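Local coordinates for protein arsenate Reductase (Corynebacterium glutamicum, PDB 3T38) that probably reduces arsenate to arsenite with electrons from thioredoxin, using a low molecular weight tyrosine phosphatase fold, at residues Leu85-Gln96 with Phe142-Val150. Residues are numbered along the deposited sequence; the frame is centred on the assembly and turned at random.
Sequences LFICVHNAGRSQ and FPKPLTDDV
The anion-binding loop of the low molecular weight phosphatase fold, CX5R(S/T), runs here from Cys88 to Ser95. It links strand 83-88 to helix 94-106. Residues 142-144 border the loop, while Leu146 and Val150 pack on the strand before it. Asn91 carries the polar half of the contact. Its OD1 accepts two bonds from Lys144, both in the carbonyl plane and on lone pairs. The backbone N of Lys144 lies 2.9 Å from Asn91 OD1, with an N-H...O angle of 134°. The turn at chi3 (87°) sets Lys144 CE over one face of the Phe142 ring, toward its rim. Chi4 (52°) then directs NZ to Asn91 OD1, 2.9 Å away. NZ donates to Phe142 O too, almost straight along the C=O axis. Ser114 O and a water also lie within bonding distance of NZ, so its three N-H are shared among four acceptors. The same water donates to Gln96 OE1 and accepts from Phe142 N. Gln96 NE2 donates to Asn91 O at 2.8 Å, coming from above the carbonyl plane. Its bond to Phe142 O, 3.0 Å from NE2, is weak and crosses the contact. Pro143 CB lies 3.4 Å from Asn91 O and also touches His90 O. Beyond the loop the contact turns apolar. Leu146 CD1 sits 3.6 Å from Ile87 CD1, the two side chains crossing at about a right angle, and it also touches Leu85 CD2. Leu85 CD1 meets Val150 CG2 at 4.1 Å. Asn91, in a left-handed conformation, is thus tied by OD1 to Lys144 and by ND2 to Ser114 OG, which fixes the rotation of its amide. The nearby lysine charge would probably polarise that amide.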
ATOM      1  N   LEU A  85      11.120 -13.869   3.307  1.00 26.07           N
ATOM      2  CA  LEU A  85      10.487 -12.659   3.667  1.00 24.02           C
ATOM      3  C   LEU A  85      10.250 -12.590   5.194  1.00 25.68           C
ATOM      4  O   LEU A  85       9.674 -13.519   5.774  1.00 25.42           O
ATOM      5  CB  LEU A  85       9.150 -12.554   2.923  1.00 23.59           C
ATOM      6  CG  LEU A  85       8.277 -11.380   3.438  1.00 23.20           C
ATOM      7  CD1 LEU A  85       8.773  -9.993   3.020  1.00 17.61           C
ATOM      8  CD2 LEU A  85       6.834 -11.504   3.102  1.00 24.24           C
ATOM      9  N   PHE A  86      10.650 -11.479   5.829  1.00 25.05           N
ATOM     10  CA  PHE A  86      10.341 -11.232   7.259  1.00 25.67           C
ATOM     11  C   PHE A  86       9.326 -10.097   7.359  1.00 25.26           C
ATOM     12  O   PHE A  86       9.423  -9.128   6.598  1.00 25.89           O
ATOM     13  CB  PHE A  86      11.600 -10.885   8.079  1.00 24.95           C
ATOM     14  CG  PHE A  86      12.650 -11.960   8.024  1.00 25.95           C
ATOM     15  CD1 PHE A  86      13.614 -11.974   6.976  1.00 25.20           C
ATOM     16  CD2 PHE A  86      12.641 -13.011   8.953  1.00 22.59           C
ATOM     17  CE1 PHE A  86      14.596 -13.006   6.912  1.00 26.76           C
ATOM     18  CE2 PHE A  86      13.631 -14.053   8.897  1.00 24.25           C
ATOM     19  CZ  PHE A  86      14.579 -14.062   7.878  1.00 25.74           C
ATOM     20  N   ILE A  87       8.387 -10.215   8.305  1.00 24.34           N
ATOM     21  CA  ILE A  87       7.262  -9.290   8.412  1.00 22.22           C
ATOM     22  C   ILE A  87       7.075  -8.993   9.896  1.00 22.91           C
ATOM     23  O   ILE A  87       6.960  -9.937  10.643  1.00 23.30           O
ATOM     24  CB  ILE A  87       5.922  -9.954   7.867  1.00 21.88           C
ATOM     25  CG1 ILE A  87       6.085 -10.391   6.387  1.00 17.68           C
ATOM     26  CG2 ILE A  87       4.715  -8.956   7.956  1.00 20.11           C
ATOM     27  CD1 ILE A  87       4.913 -11.070   5.848  1.00 17.23           C
ATOM     28  N   CYS A  88       7.063  -7.708  10.294  1.00 22.69           N
ATOM     29  CA  CYS A  88       6.776  -7.273  11.711  1.00 24.69           C
ATOM     30  C   CYS A  88       5.916  -6.029  11.565  1.00 25.13           C
ATOM     31  O   CYS A  88       5.429  -5.751  10.448  1.00 23.51           O
ATOM     32  CB  CYS A  88       8.067  -6.958  12.489  1.00 26.33           C
ATOM     33  SG  CYS A  88       9.037  -5.485  11.844  1.00 27.93           S
ATOM     34  N   VAL A  89       5.636  -5.319  12.658  1.00 27.00           N
ATOM     35  CA  VAL A  89       4.640  -4.252  12.546  1.00 27.31           C
ATOM     36  C   VAL A  89       5.172  -3.057  11.736  1.00 27.10           C
ATOM     37  O   VAL A  89       4.621  -2.740  10.713  1.00 28.71           O
ATOM     38  CB  VAL A  89       4.018  -3.834  13.903  1.00 30.19           C
ATOM     39  CG1 VAL A  89       3.064  -2.635  13.708  1.00 27.67           C
ATOM     40  CG2 VAL A  89       3.286  -5.038  14.571  1.00 27.79           C
ATOM     41  N   HIS A  90       6.313  -2.495  12.126  1.00 25.09           N
ATOM     42  CA  HIS A  90       6.785  -1.205  11.647  1.00 23.80           C
ATOM     43  C   HIS A  90       7.879  -1.310  10.632  1.00 23.19           C
ATOM     44  O   HIS A  90       8.279  -0.282  10.097  1.00 23.01           O
ATOM     45  CB  HIS A  90       7.338  -0.420  12.811  1.00 24.31           C
ATOM     46  CG  HIS A  90       6.305  -0.113  13.826  1.00 30.27           C
ATOM     47  ND1 HIS A  90       6.393  -0.558  15.119  1.00 34.20           N
ATOM     48  CD2 HIS A  90       5.137   0.574  13.729  1.00 34.32           C
ATOM     49  CE1 HIS A  90       5.345  -0.119  15.795  1.00 39.16           C
ATOM     50  NE2 HIS A  90       4.562   0.558  14.967  1.00 39.40           N
ATOM     51  N   ASN A  91       8.360  -2.524  10.393  1.00 21.70           N
ATOM     52  CA  ASN A  91       9.431  -2.776   9.456  1.00 23.66           C
ATOM     53  C   ASN A  91      10.583  -1.809   9.785  1.00 24.47           C
ATOM     54  O   ASN A  91      11.275  -1.313   8.889  1.00 25.73           O
ATOM     55  CB  ASN A  91       8.969  -2.679   7.959  1.00 21.16           C
ATOM     56  CG  ASN A  91      10.027  -3.214   6.981  1.00 23.74           C
ATOM     57  OD1 ASN A  91      10.176  -2.702   5.859  1.00 26.46           O
ATOM     58  ND2 ASN A  91      10.780  -4.231   7.400  1.00 21.76           N
ATOM     59  N   ALA A  92      10.745  -1.509  11.075  1.00 24.29           N
ATOM     60  CA  ALA A  92      11.823  -0.705  11.527  1.00 25.09           C
ATOM     61  C   ALA A  92      12.784  -1.387  12.477  1.00 26.75           C
ATOM     62  O   ALA A  92      13.897  -0.872  12.698  1.00 27.52           O
ATOM     63  CB  ALA A  92      11.303   0.511  12.140  1.00 25.20           C
ATOM     64  N   GLY A  93      12.382  -2.518  13.063  1.00 27.46           N
ATOM     65  CA  GLY A  93      13.196  -3.224  14.067  1.00 28.10           C
ATOM     66  C   GLY A  93      13.327  -4.681  13.682  1.00 29.24           C
ATOM     67  O   GLY A  93      14.052  -5.033  12.720  1.00 28.55           O
ATOM     68  N   ARG A  94      12.545  -5.522  14.368  1.00 29.24           N
ATOM     69  CA  ARG A  94      12.515  -6.995  14.160  1.00 28.25           C
ATOM     70  C   ARG A  94      12.773  -7.512  12.726  1.00 27.31           C
ATOM     71  O   ARG A  94      13.678  -8.331  12.502  1.00 27.26           O
ATOM     72  CB  ARG A  94      11.160  -7.560  14.614  1.00 26.81           C
ATOM     73  CG  ARG A  94      10.956  -7.536  16.129  1.00 31.02           C
ATOM     74  CD  ARG A  94       9.500  -7.848  16.516  1.00 32.90           C
ATOM     75  NE  ARG A  94       9.303  -8.012  17.952  1.00 37.91           N
ATOM     76  CZ  ARG A  94       9.261  -7.015  18.846  1.00 41.87           C
ATOM     77  NH1 ARG A  94       9.425  -5.741  18.472  1.00 39.10           N
ATOM     78  NH2 ARG A  94       9.061  -7.293  20.139  1.00 45.01           N
ATOM     79  N   SER A  95      11.951  -7.091  11.764  1.00 26.05           N
ATOM     80  CA  SER A  95      12.112  -7.634  10.389  1.00 25.21           C
ATOM     81  C   SER A  95      13.375  -7.140   9.689  1.00 24.39           C
ATOM     82  O   SER A  95      13.916  -7.815   8.815  1.00 26.25           O
ATOM     83  CB  SER A  95      10.870  -7.409   9.505  1.00 23.16           C
ATOM     84  OG  SER A  95      10.469  -6.041   9.438  1.00 25.01           O
ATOM     85  N   GLN A  96      13.826  -5.968  10.053  1.00 23.51           N
ATOM     86  CA  GLN A  96      15.043  -5.399   9.475  1.00 25.12           C
ATOM     87  C   GLN A  96      16.288  -6.071  10.027  1.00 26.12           C
ATOM     88  O   GLN A  96      17.242  -6.314   9.284  1.00 28.44           O
ATOM     89  CB  GLN A  96      15.107  -3.880   9.729  1.00 24.41           C
ATOM     90  CG  GLN A  96      13.943  -3.088   9.100  1.00 23.55           C
ATOM     91  CD  GLN A  96      14.169  -2.788   7.610  1.00 26.36           C
ATOM     92  OE1 GLN A  96      15.091  -3.323   6.989  1.00 31.51           O
ATOM     93  NE2 GLN A  96      13.335  -1.907   7.031  1.00 24.73           N
ATOM     94  N   PHE A 142      14.949   0.404   4.406  1.00 30.88           N
ATOM     95  CA  PHE A 142      13.935   1.445   4.696  1.00 29.47           C
ATOM     96  C   PHE A 142      12.650   0.713   5.024  1.00 27.32           C
ATOM     97  O   PHE A 142      12.463  -0.415   4.558  1.00 26.33           O
ATOM     98  CB  PHE A 142      13.724   2.405   3.495  1.00 29.76           C
ATOM     99  CG  PHE A 142      13.358   1.704   2.216  1.00 26.78           C
ATOM    100  CD1 PHE A 142      14.339   1.162   1.398  1.00 31.08           C
ATOM    101  CD2 PHE A 142      12.030   1.574   1.832  1.00 22.32           C
ATOM    102  CE1 PHE A 142      14.001   0.465   0.209  1.00 31.85           C
ATOM    103  CE2 PHE A 142      11.676   0.927   0.645  1.00 25.89           C
ATOM    104  CZ  PHE A 142      12.649   0.344  -0.173  1.00 25.60           C
ATOM    105  N   PRO A 143      11.772   1.317   5.845  1.00 25.95           N
ATOM    106  CA  PRO A 143      10.510   0.583   6.137  1.00 24.37           C
ATOM    107  C   PRO A 143       9.589   0.657   4.959  1.00 22.82           C
ATOM    108  O   PRO A 143       9.571   1.676   4.269  1.00 23.95           O
ATOM    109  CB  PRO A 143       9.896   1.375   7.299  1.00 24.92           C
ATOM    110  CG  PRO A 143      11.061   2.277   7.814  1.00 26.10           C
ATOM    111  CD  PRO A 143      11.865   2.575   6.586  1.00 26.43           C
ATOM    112  N   LYS A 144       8.812  -0.391   4.718  1.00 21.29           N
ATOM    113  CA  LYS A 144       7.961  -0.417   3.496  1.00 19.14           C
ATOM    114  C   LYS A 144       6.780  -1.292   3.826  1.00 18.54           C
ATOM    115  O   LYS A 144       6.937  -2.234   4.603  1.00 16.36           O
ATOM    116  CB  LYS A 144       8.726  -0.976   2.312  1.00 18.37           C
ATOM    117  CG  LYS A 144       9.255  -2.457   2.440  1.00 19.52           C
ATOM    118  CD  LYS A 144      10.483  -2.745   1.476  1.00 23.41           C
ATOM    119  CE  LYS A 144      11.860  -2.363   2.148  1.00 22.54           C
ATOM    120  NZ  LYS A 144      11.916  -3.048   3.504  1.00 18.61           N
ATOM    121  N   PRO A 145       5.616  -1.035   3.201  1.00 18.43           N
ATOM    122  CA  PRO A 145       4.504  -1.937   3.522  1.00 18.35           C
ATOM    123  C   PRO A 145       4.599  -3.291   2.864  1.00 20.52           C
ATOM    124  O   PRO A 145       5.093  -3.435   1.720  1.00 21.13           O
ATOM    125  CB  PRO A 145       3.280  -1.228   2.932  1.00 17.69           C
ATOM    126  CG  PRO A 145       3.820  -0.490   1.655  1.00 18.03           C
ATOM    127  CD  PRO A 145       5.340  -0.166   2.023  1.00 19.46           C
ATOM    128  N   LEU A 146       4.025  -4.279   3.546  1.00 21.08           N
ATOM    129  CA  LEU A 146       3.771  -5.579   2.937  1.00 22.04           C
ATOM    130  C   LEU A 146       2.997  -5.483   1.624  1.00 22.72           C
ATOM    131  O   LEU A 146       1.994  -4.799   1.535  1.00 23.42           O
ATOM    132  CB  LEU A 146       2.968  -6.434   3.912  1.00 22.31           C
ATOM    133  CG  LEU A 146       2.820  -7.893   3.517  1.00 25.07           C
ATOM    134  CD1 LEU A 146       4.260  -8.578   3.313  1.00 18.88           C
ATOM    135  CD2 LEU A 146       1.953  -8.490   4.678  1.00 25.52           C
ATOM    136  N   THR A 147       3.444  -6.195   0.623  1.00 22.79           N
ATOM    137  CA  THR A 147       2.731  -6.212  -0.670  1.00 21.99           C
ATOM    138  C   THR A 147       2.653  -7.686  -1.109  1.00 23.81           C
ATOM    139  O   THR A 147       3.376  -8.537  -0.623  1.00 23.99           O
ATOM    140  CB  THR A 147       3.457  -5.399  -1.739  1.00 22.98           C
ATOM    141  OG1 THR A 147       4.794  -5.896  -1.873  1.00 22.57           O
ATOM    142  CG2 THR A 147       3.476  -3.833  -1.421  1.00 15.12           C
ATOM    143  N   ASP A 148       1.720  -7.982  -1.979  1.00 25.40           N
ATOM    144  CA  ASP A 148       1.409  -9.352  -2.335  1.00 27.18           C
ATOM    145  C   ASP A 148       2.505  -9.934  -3.198  1.00 26.62           C
ATOM    146  O   ASP A 148       2.842 -11.088  -3.031  1.00 26.98           O
ATOM    147  CB  ASP A 148       0.086  -9.389  -3.148  1.00 29.10           C
ATOM    148  CG  ASP A 148      -0.439 -10.800  -3.349  1.00 30.79           C
ATOM    149  OD1 ASP A 148      -0.848 -11.418  -2.334  1.00 29.18           O
ATOM    150  OD2 ASP A 148      -0.476 -11.241  -4.509  1.00 26.61           O
ATOM    151  N   ASP A 149       3.079  -9.151  -4.119  1.00 26.80           N
ATOM    152  CA  ASP A 149       4.084  -9.722  -5.025  1.00 27.20           C
ATOM    153  C   ASP A 149       5.208 -10.417  -4.219  1.00 27.39           C
ATOM    154  O   ASP A 149       5.628 -11.508  -4.571  1.00 29.41           O
ATOM    155  CB  ASP A 149       4.691  -8.672  -5.952  1.00 27.04           C
ATOM    156  CG  ASP A 149       4.850  -7.331  -5.280  1.00 27.98           C
ATOM    157  OD1 ASP A 149       5.165  -7.233  -4.034  1.00 23.28           O
ATOM    158  OD2 ASP A 149       4.541  -6.352  -5.967  1.00 26.07           O
ATOM    159  N   VAL A 150       5.675  -9.799  -3.132  1.00 25.57           N
ATOM    160  CA  VAL A 150       6.789 -10.381  -2.372  1.00 24.15           C
ATOM    161  C   VAL A 150       6.427 -11.605  -1.546  1.00 24.00           C
ATOM    162  O   VAL A 150       7.311 -12.415  -1.267  1.00 23.46           O
ATOM    163  CB  VAL A 150       7.604  -9.340  -1.542  1.00 23.05           C
ATOM    164  CG1 VAL A 150       8.034  -8.190  -2.509  1.00 22.49           C
ATOM    165  CG2 VAL A 150       6.793  -8.799  -0.366  1.00 17.69           C
TER
HETATM  166  O   HOH W   1      14.531  -2.672   3.945  1.00 22.21           O